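Mn transporter subunit (Synechocystis sp. PCC 6803, PDB 3UJP) probably serves as the periplasmic solute-binding subunit of a manganese ABC transporter, capturing manganese(II) ions for uptake into the cell. Local coordinates at residues 36-41 against 90-95; 81-86 against 104-109. One frame throughout, in Å; residues are numbered along the deposited sequence.

Interaction 1 (36-41 against 90-95); sequences TTFTVL and NLERWF
Thr37 gives up more surface to the 90-95 loop than any other residue of this contact. OG1 donates a hydrogen bond of 2.6 Å to Glu92 OE1, meeting the carboxylate from above, about 40° out of its plane. The methyl CG2 also lies against the carboxylate, 3.2 Å from Glu92 OE1, and beyond it meets the rings of Phe95 (CD1, 3.8 Å) and Trp94 (CH2, 4.0 Å). With OG1 held between the backbone N and the carbonyl carbon (chi1 48°), CG2 lies anti to the carbonyl carbon, and both branches face the 90-95 loop.

Glu92 reaches Thr37 through a chain bent at chi2 (-95°), and the two side chains cross at about a right angle. Its other oxygen, OE2, accepts a hydrogen bond from the backbone N of Gly88, so both carboxylate oxygens of this buried acid are engaged. Thr37 follows strand 33-36 and Phe38 is the N-cap residue of helix 39-49, which places the contact where strand gives way to helix at the C-terminal edge of a parallel sheet, the usual location of binding sites in alpha/beta folds. The facing loop leaves strand 83-86 and closes in a type I beta turn from Glu92 to Phe95, with Phe95 N bonded to Glu92 O at 3.3 Å.

Phe38 adds the apolar side. Leu91 CD2 approaches its ring obliquely, 3.4 Å from Phe38 CE2, the two side chains crossing nearly perpendicularly, while Leu41 N lies over one ring face toward the rim. The Trp94 indole has Glu92 CB over one face, 3.6 Å above the plane, and its NE1 is hydrogen-bonded to the carbonyl oxygen of Ile65.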
ATOM      1  N   THR A  36      -7.795   8.010   9.535  1.00 67.94           N
ATOM      2  CA  THR A  36      -8.864   7.755  10.499  1.00 67.19           C
ATOM      3  C   THR A  36      -8.346   7.584  11.915  1.00 68.65           C
ATOM      4  O   THR A  36      -7.238   7.102  12.147  1.00 67.10           O
ATOM      5  CB  THR A  36      -9.773   6.554  10.129  1.00 67.26           C
ATOM      6  OG1 THR A  36      -8.978   5.412   9.798  1.00 76.56           O
ATOM      7  CG2 THR A  36     -10.639   6.899   8.957  1.00 70.78           C
ATOM      8  N   THR A  37      -9.192   7.966  12.857  1.00 61.78           N
ATOM      9  CA  THR A  37      -8.848   7.978  14.258  1.00 59.94           C
ATOM     10  C   THR A  37      -8.405   6.623  14.777  1.00 67.21           C
ATOM     11  O   THR A  37      -7.276   6.480  15.275  1.00 69.10           O
ATOM     12  CB  THR A  37      -9.998   8.530  15.072  1.00 62.49           C
ATOM     13  OG1 THR A  37     -11.218   7.887  14.679  1.00 66.50           O
ATOM     14  CG2 THR A  37     -10.115   9.996  14.774  1.00 67.15           C
ATOM     15  N   PHE A  38      -9.275   5.625  14.661  1.00 64.93           N
ATOM     16  CA  PHE A  38      -8.920   4.278  15.102  1.00 64.61           C
ATOM     17  C   PHE A  38      -9.089   3.189  14.055  1.00 65.29           C
ATOM     18  O   PHE A  38      -9.766   3.373  13.044  1.00 70.16           O
ATOM     19  CB  PHE A  38      -9.648   3.896  16.389  1.00 65.41           C
ATOM     20  CG  PHE A  38     -11.134   3.812  16.262  1.00 61.88           C
ATOM     21  CD1 PHE A  38     -11.785   2.607  16.449  1.00 62.60           C
ATOM     22  CD2 PHE A  38     -11.879   4.934  15.996  1.00 62.58           C
ATOM     23  CE1 PHE A  38     -13.132   2.530  16.355  1.00 61.76           C
ATOM     24  CE2 PHE A  38     -13.228   4.859  15.897  1.00 62.06           C
ATOM     25  CZ  PHE A  38     -13.859   3.659  16.083  1.00 61.87           C
ATOM     26  N   THR A  39      -8.453   2.059  14.335  1.00 64.05           N
ATOM     27  CA  THR A  39      -8.419   0.894  13.462  1.00 62.01           C
ATOM     28  C   THR A  39      -9.761   0.337  12.990  1.00 66.90           C
ATOM     29  O   THR A  39      -9.824  -0.271  11.924  1.00 73.04           O
ATOM     30  CB  THR A  39      -7.782  -0.255  14.184  1.00 60.56           C
ATOM     31  OG1 THR A  39      -8.651  -0.641  15.257  1.00 70.88           O
ATOM     32  CG2 THR A  39      -6.428   0.151  14.730  1.00 65.61           C
ATOM     33  N   VAL A  40     -10.822   0.460  13.783  1.00 62.39           N
ATOM     34  CA  VAL A  40     -12.092  -0.061  13.298  1.00 54.45           C
ATOM     35  C   VAL A  40     -12.525   0.805  12.138  1.00 65.34           C
ATOM     36  O   VAL A  40     -12.782   0.305  11.053  1.00 63.11           O
ATOM     37  CB  VAL A  40     -13.176  -0.069  14.335  1.00 48.83           C
ATOM     38  CG1 VAL A  40     -14.421  -0.643  13.729  1.00 52.06           C
ATOM     39  CG2 VAL A  40     -12.746  -0.892  15.537  1.00 65.67           C
ATOM     40  N   LEU A  41     -12.585   2.113  12.352  1.00 66.42           N
ATOM     41  CA  LEU A  41     -12.880   2.999  11.242  1.00 61.04           C
ATOM     42  C   LEU A  41     -11.928   2.746  10.074  1.00 67.83           C
ATOM     43  O   LEU A  41     -12.309   2.896   8.913  1.00 67.63           O
ATOM     44  CB  LEU A  41     -12.806   4.456  11.664  1.00 60.27           C
ATOM     45  CG  LEU A  41     -13.994   4.995  12.434  1.00 61.80           C
ATOM     46  CD1 LEU A  41     -14.040   6.506  12.322  1.00 63.62           C
ATOM     47  CD2 LEU A  41     -15.262   4.370  11.899  1.00 59.84           C
ATOM     48  N   ASN A  90     -17.902  12.761  20.299  1.00 70.96           N
ATOM     49  CA  ASN A  90     -16.885  12.857  21.344  1.00 69.67           C
ATOM     50  C   ASN A  90     -16.170  11.529  21.650  1.00 75.20           C
ATOM     51  O   ASN A  90     -15.729  11.293  22.785  1.00 71.75           O
ATOM     52  CB  ASN A  90     -17.488  13.436  22.627  1.00 65.82           C
ATOM     53  CG  ASN A  90     -16.452  14.113  23.509  1.00 66.32           C
ATOM     54  OD1 ASN A  90     -15.423  14.601  23.030  1.00 63.55           O
ATOM     55  ND2 ASN A  90     -16.724  14.156  24.804  1.00 64.45           N
ATOM     56  N   LEU A  91     -16.063  10.656  20.653  1.00 71.36           N
ATOM     57  CA  LEU A  91     -15.420   9.375  20.885  1.00 68.37           C
ATOM     58  C   LEU A  91     -13.964   9.660  21.136  1.00 72.58           C
ATOM     59  O   LEU A  91     -13.423   9.397  22.212  1.00 75.79           O
ATOM     60  CB  LEU A  91     -15.559   8.429  19.681  1.00 69.77           C
ATOM     61  CG  LEU A  91     -14.836   7.094  19.847  1.00 60.53           C
ATOM     62  CD1 LEU A  91     -15.625   6.201  20.748  1.00 56.93           C
ATOM     63  CD2 LEU A  91     -14.620   6.433  18.522  1.00 69.06           C
ATOM     64  N   GLU A  92     -13.325  10.196  20.112  1.00 68.91           N
ATOM     65  CA  GLU A  92     -11.940  10.583  20.234  1.00 72.58           C
ATOM     66  C   GLU A  92     -11.916  11.960  20.933  1.00 73.63           C
ATOM     67  O   GLU A  92     -12.174  12.991  20.323  1.00 75.39           O
ATOM     68  CB  GLU A  92     -11.297  10.579  18.842  1.00 70.96           C
ATOM     69  CG  GLU A  92     -12.199  11.160  17.750  1.00 67.79           C
ATOM     70  CD  GLU A  92     -13.013  10.126  16.987  1.00 66.42           C
ATOM     71  OE1 GLU A  92     -12.482   9.045  16.694  1.00 65.03           O
ATOM     72  OE2 GLU A  92     -14.175  10.416  16.643  1.00 66.72           O
ATOM     73  N   ARG A  93     -11.660  11.967  22.231  1.00 73.08           N
ATOM     74  CA  ARG A  93     -11.768  13.195  22.997  1.00 68.70           C
ATOM     75  C   ARG A  93     -10.677  14.158  22.604  1.00 72.61           C
ATOM     76  O   ARG A  93     -10.803  15.375  22.817  1.00 84.38           O
ATOM     77  CB  ARG A  93     -11.714  12.895  24.492  1.00 69.54           C
ATOM     78  CG  ARG A  93     -13.087  12.919  25.136  1.00 66.51           C
ATOM     79  CD  ARG A  93     -13.078  12.532  26.604  1.00 67.46           C
ATOM     80  NE  ARG A  93     -12.828  11.108  26.846  1.00 70.39           N
ATOM     81  CZ  ARG A  93     -11.729  10.635  27.429  1.00 77.83           C
ATOM     82  NH1 ARG A  93     -10.774  11.472  27.821  1.00 87.34           N
ATOM     83  NH2 ARG A  93     -11.573   9.330  27.620  1.00 79.52           N
ATOM     84  N   TRP A  94      -9.618  13.604  22.011  1.00 71.96           N
ATOM     85  CA  TRP A  94      -8.389  14.338  21.682  1.00 76.25           C
ATOM     86  C   TRP A  94      -8.424  14.984  20.299  1.00 76.14           C
ATOM     87  O   TRP A  94      -7.521  15.731  19.929  1.00 83.84           O
ATOM     88  CB  TRP A  94      -7.182  13.397  21.748  1.00 67.10           C
ATOM     89  CG  TRP A  94      -7.415  12.120  21.009  1.00 69.53           C
ATOM     90  CD1 TRP A  94      -7.928  10.957  21.515  1.00 72.15           C
ATOM     91  CD2 TRP A  94      -7.184  11.872  19.610  1.00 74.49           C
ATOM     92  NE1 TRP A  94      -8.023  10.003  20.525  1.00 67.54           N
ATOM     93  CE2 TRP A  94      -7.573  10.538  19.348  1.00 68.54           C
ATOM     94  CE3 TRP A  94      -6.671  12.642  18.560  1.00 71.42           C
ATOM     95  CZ2 TRP A  94      -7.460   9.967  18.093  1.00 66.15           C
ATOM     96  CZ3 TRP A  94      -6.567  12.064  17.308  1.00 67.14           C
ATOM     97  CH2 TRP A  94      -6.956  10.748  17.088  1.00 64.16           C
ATOM     98  N   PHE A  95      -9.470  14.689  19.541  1.00 74.94           N
ATOM     99  CA  PHE A  95      -9.521  15.089  18.155  1.00 75.20           C
ATOM    100  C   PHE A  95      -9.597  16.601  18.021  1.00 83.02           C
ATOM    101  O   PHE A  95      -8.711  17.198  17.420  1.00 89.07           O
ATOM    102  CB  PHE A  95     -10.679  14.414  17.425  1.00 71.23           C
ATOM    103  CG  PHE A  95     -10.545  14.471  15.952  1.00 72.17           C
ATOM    104  CD1 PHE A  95      -9.566  13.720  15.307  1.00 67.66           C
ATOM    105  CD2 PHE A  95     -11.351  15.309  15.203  1.00 73.03           C
ATOM    106  CE1 PHE A  95      -9.409  13.783  13.936  1.00 62.32           C
ATOM    107  CE2 PHE A  95     -11.202  15.385  13.830  1.00 75.44           C
ATOM    108  CZ  PHE A  95     -10.226  14.616  13.193  1.00 68.68           C
TER

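Interaction 2 (81-86 against 104-109); sequences ADLILY and DVPSVV. With ZN (zinc ion), chain F.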
ATOM      1  N   ALA A  81      -2.220  14.489   5.167  1.00 85.23           N
ATOM      2  CA  ALA A  81      -3.353  13.740   4.677  1.00 82.63           C
ATOM      3  C   ALA A  81      -4.192  14.664   3.786  1.00 83.10           C
ATOM      4  O   ALA A  81      -4.070  15.876   3.907  1.00 88.43           O
ATOM      5  CB  ALA A  81      -4.154  13.250   5.858  1.00 81.54           C
ATOM      6  N   ASP A  82      -5.027  14.110   2.898  1.00 80.97           N
ATOM      7  CA  ASP A  82      -5.887  14.923   2.014  1.00 80.88           C
ATOM      8  C   ASP A  82      -7.332  14.966   2.523  1.00 78.58           C
ATOM      9  O   ASP A  82      -8.187  15.659   1.958  1.00 81.06           O
ATOM     10  CB  ASP A  82      -5.853  14.441   0.540  1.00 78.56           C
ATOM     11  CG  ASP A  82      -4.428  14.373  -0.051  1.00 89.21           C
ATOM     12  OD1 ASP A  82      -3.738  13.359   0.189  1.00 85.42           O
ATOM     13  OD2 ASP A  82      -3.987  15.312  -0.766  1.00100.51           O
ATOM     14  N   LEU A  83      -7.592  14.213   3.587  1.00 71.74           N
ATOM     15  CA  LEU A  83      -8.908  14.149   4.225  1.00 74.10           C
ATOM     16  C   LEU A  83      -8.821  13.335   5.507  1.00 73.47           C
ATOM     17  O   LEU A  83      -8.094  12.352   5.570  1.00 74.93           O
ATOM     18  CB  LEU A  83      -9.954  13.511   3.308  1.00 67.28           C
ATOM     19  CG  LEU A  83     -11.287  13.155   3.992  1.00 71.67           C
ATOM     20  CD1 LEU A  83     -11.929  14.370   4.625  1.00 73.32           C
ATOM     21  CD2 LEU A  83     -12.249  12.514   3.021  1.00 72.39           C
ATOM     22  N   ILE A  84      -9.567  13.740   6.526  1.00 74.09           N
ATOM     23  CA  ILE A  84      -9.487  13.091   7.829  1.00 70.73           C
ATOM     24  C   ILE A  84     -10.867  12.766   8.334  1.00 71.03           C
ATOM     25  O   ILE A  84     -11.703  13.639   8.534  1.00 76.73           O
ATOM     26  CB  ILE A  84      -8.745  13.954   8.869  1.00 74.41           C
ATOM     27  CG1 ILE A  84      -7.241  14.000   8.555  1.00 74.56           C
ATOM     28  CG2 ILE A  84      -8.992  13.411  10.269  1.00 69.37           C
ATOM     29  CD1 ILE A  84      -6.553  15.269   9.012  1.00 73.72           C
ATOM     30  N   LEU A  85     -11.085  11.481   8.539  1.00 71.95           N
ATOM     31  CA  LEU A  85     -12.392  10.921   8.807  1.00 67.13           C
ATOM     32  C   LEU A  85     -12.412  10.471  10.242  1.00 65.73           C
ATOM     33  O   LEU A  85     -11.544   9.701  10.658  1.00 66.97           O
ATOM     34  CB  LEU A  85     -12.591   9.703   7.910  1.00 65.83           C
ATOM     35  CG  LEU A  85     -13.484   9.879   6.694  1.00 60.60           C
ATOM     36  CD1 LEU A  85     -13.319  11.270   6.164  1.00 66.32           C
ATOM     37  CD2 LEU A  85     -13.125   8.844   5.668  1.00 65.91           C
ATOM     38  N   TYR A  86     -13.387  10.947  11.003  1.00 59.15           N
ATOM     39  CA  TYR A  86     -13.460  10.562  12.393  1.00 64.85           C
ATOM     40  C   TYR A  86     -14.891  10.236  12.798  1.00 68.35           C
ATOM     41  O   TYR A  86     -15.837  10.628  12.121  1.00 68.28           O
ATOM     42  CB  TYR A  86     -12.829  11.633  13.291  1.00 70.23           C
ATOM     43  CG  TYR A  86     -13.622  12.914  13.502  1.00 71.45           C
ATOM     44  CD1 TYR A  86     -13.682  13.896  12.521  1.00 74.95           C
ATOM     45  CD2 TYR A  86     -14.280  13.155  14.703  1.00 70.36           C
ATOM     46  CE1 TYR A  86     -14.384  15.078  12.722  1.00 76.09           C
ATOM     47  CE2 TYR A  86     -14.991  14.327  14.914  1.00 74.94           C
ATOM     48  CZ  TYR A  86     -15.040  15.285  13.920  1.00 80.60           C
ATOM     49  OH  TYR A  86     -15.747  16.450  14.123  1.00 89.01           O
ATOM     50  N   ASP A 104      -5.684  23.786   6.286  1.00108.37           N
ATOM     51  CA  ASP A 104      -6.897  23.348   5.671  1.00104.88           C
ATOM     52  C   ASP A 104      -6.673  21.913   5.293  1.00107.56           C
ATOM     53  O   ASP A 104      -5.778  21.587   4.545  1.00106.50           O
ATOM     54  CB  ASP A 104      -7.102  24.144   4.402  1.00102.86           C
ATOM     55  CG  ASP A 104      -8.380  23.768   3.686  1.00116.06           C
ATOM     56  OD1 ASP A 104      -9.455  24.003   4.252  1.00109.17           O
ATOM     57  OD2 ASP A 104      -8.324  23.229   2.562  1.00121.41           O
ATOM     58  N   VAL A 105      -7.525  21.056   5.823  1.00101.13           N
ATOM     59  CA  VAL A 105      -7.628  19.675   5.443  1.00 84.53           C
ATOM     60  C   VAL A 105      -9.012  19.348   5.871  1.00 81.72           C
ATOM     61  O   VAL A 105      -9.423  19.747   6.932  1.00 90.01           O
ATOM     62  CB  VAL A 105      -6.696  18.861   6.259  1.00 82.16           C
ATOM     63  CG1 VAL A 105      -6.906  17.431   5.982  1.00 83.41           C
ATOM     64  CG2 VAL A 105      -5.304  19.256   5.940  1.00 90.47           C
ATOM     65  N   PRO A 106      -9.741  18.611   5.078  1.00 82.79           N
ATOM     66  CA  PRO A 106     -11.153  18.395   5.371  1.00 87.32           C
ATOM     67  C   PRO A 106     -11.385  17.424   6.512  1.00 86.62           C
ATOM     68  O   PRO A 106     -10.519  16.628   6.818  1.00 78.96           O
ATOM     69  CB  PRO A 106     -11.686  17.834   4.069  1.00 78.74           C
ATOM     70  CG  PRO A 106     -10.792  18.363   3.054  1.00 85.23           C
ATOM     71  CD  PRO A 106      -9.454  18.524   3.647  1.00 80.39           C
ATOM     72  N   SER A 107     -12.541  17.497   7.149  1.00 84.92           N
ATOM     73  CA  SER A 107     -12.868  16.483   8.147  1.00 83.83           C
ATOM     74  C   SER A 107     -14.361  16.244   8.173  1.00 84.50           C
ATOM     75  O   SER A 107     -15.142  17.191   8.143  1.00 90.40           O
ATOM     76  CB  SER A 107     -12.420  16.929   9.534  1.00 78.82           C
ATOM     77  OG  SER A 107     -11.150  17.536   9.461  1.00 84.04           O
ATOM     78  N   VAL A 108     -14.763  14.979   8.227  1.00 74.36           N
ATOM     79  CA  VAL A 108     -16.186  14.665   8.300  1.00 72.67           C
ATOM     80  C   VAL A 108     -16.424  13.628   9.381  1.00 72.46           C
ATOM     81  O   VAL A 108     -15.517  12.868   9.726  1.00 73.32           O
ATOM     82  CB  VAL A 108     -16.747  14.183   6.939  1.00 77.02           C
ATOM     83  CG1 VAL A 108     -16.124  15.006   5.788  1.00 85.03           C
ATOM     84  CG2 VAL A 108     -16.494  12.713   6.734  1.00 62.09           C
ATOM     85  N   VAL A 109     -17.618  13.638   9.965  1.00 67.25           N
ATOM     86  CA  VAL A 109     -17.940  12.657  10.993  1.00 64.33           C
ATOM     87  C   VAL A 109     -18.827  11.539  10.413  1.00 67.25           C
ATOM     88  O   VAL A 109     -19.960  11.766   9.996  1.00 73.44           O
ATOM     89  CB  VAL A 109     -18.457  13.303  12.371  1.00 64.59           C
ATOM     90  CG1 VAL A 109     -18.418  14.810  12.338  1.00 65.71           C
ATOM     91  CG2 VAL A 109     -19.843  12.800  12.790  1.00 62.29           C
TER
HETATM   92 ZN    ZN F   3      -1.838  15.740  -0.937  0.60110.78          ZN
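Tyr86 and Val109 cross obliquely at the end of two parallel strands, with Val109 CB over one face of the phenol ring, offset toward its rim. Val109 CG1 lies 3.6 Å from Tyr86 OH, while Ser107 CB comes to the ring edge near its plane. Chi1 of 74° sets the Tyr86 CG between its backbone N and carbonyl carbon, and this swings the ring over toward the neighbouring strand.

Ile84, Ser107 and Val109 share the sheet face of Tyr86. Farther back along it, Ile84 CD1 packs against Val105 CG1 at 3.7 Å. The other face carries Leu85 and Val108, which run side by side and point the same way, with Leu85 CD1 3.5 Å from Val108 CG2. Leu83 instead crosses Pro106 at about a right angle, laying CD1 beside the proline CB.

Between the two faces the backbones form the ladder. Tyr86 N donates to Val108 O and Ile84 N to Pro106 O, each at 3.1 Å, and the return bond from Val108 N to Ile84 O is weak. Ser107 CA and Val109 CA add CA-H...O contacts to Ile84 O and Tyr86 O. Before the strand begins, the bond to CB of Asp82 points away from 104-109, and its OD2 binds a zinc ion at 2.2 Å.

The pair forms one edge of a four-stranded parallel sheet, with 107-109 outermost within this chain, and is linked by the beta-alpha-beta crossover through helix 95-100. That helix covers Ile84 and Ser107 with Phe95 and Leu99, helix 136-153 covers Leu83, Leu85 and Val108 on the opposite face, and strand 33-36 flanks 83-86 on its other side.

How the interactions relate
The segments alternate along the chain: strand 33-36 runs into 36-41, and strand 83-86 leads through loop 90-95 and helix 95-100 to 104-109. The centres of interactions 1 and 2 are about 12 Å apart, yet their side chains touch. Phe95 of interaction 1 stacks on Tyr86, with Phe95 CE2 3.2 Å from Tyr86 CD1, and its CZ lies 3.4 Å from Ile84 CG2. Glu92 OE2 also packs against Tyr86 CD2. Interaction 1 lies beside the manganese site of His66, His131, Glu197 and Asp272: the Leu91 side chain is about 5 Å from the metal. Interaction 2 joins strands 83-86 and 107-109 at one edge of the sheet, farther from the centre of the chain.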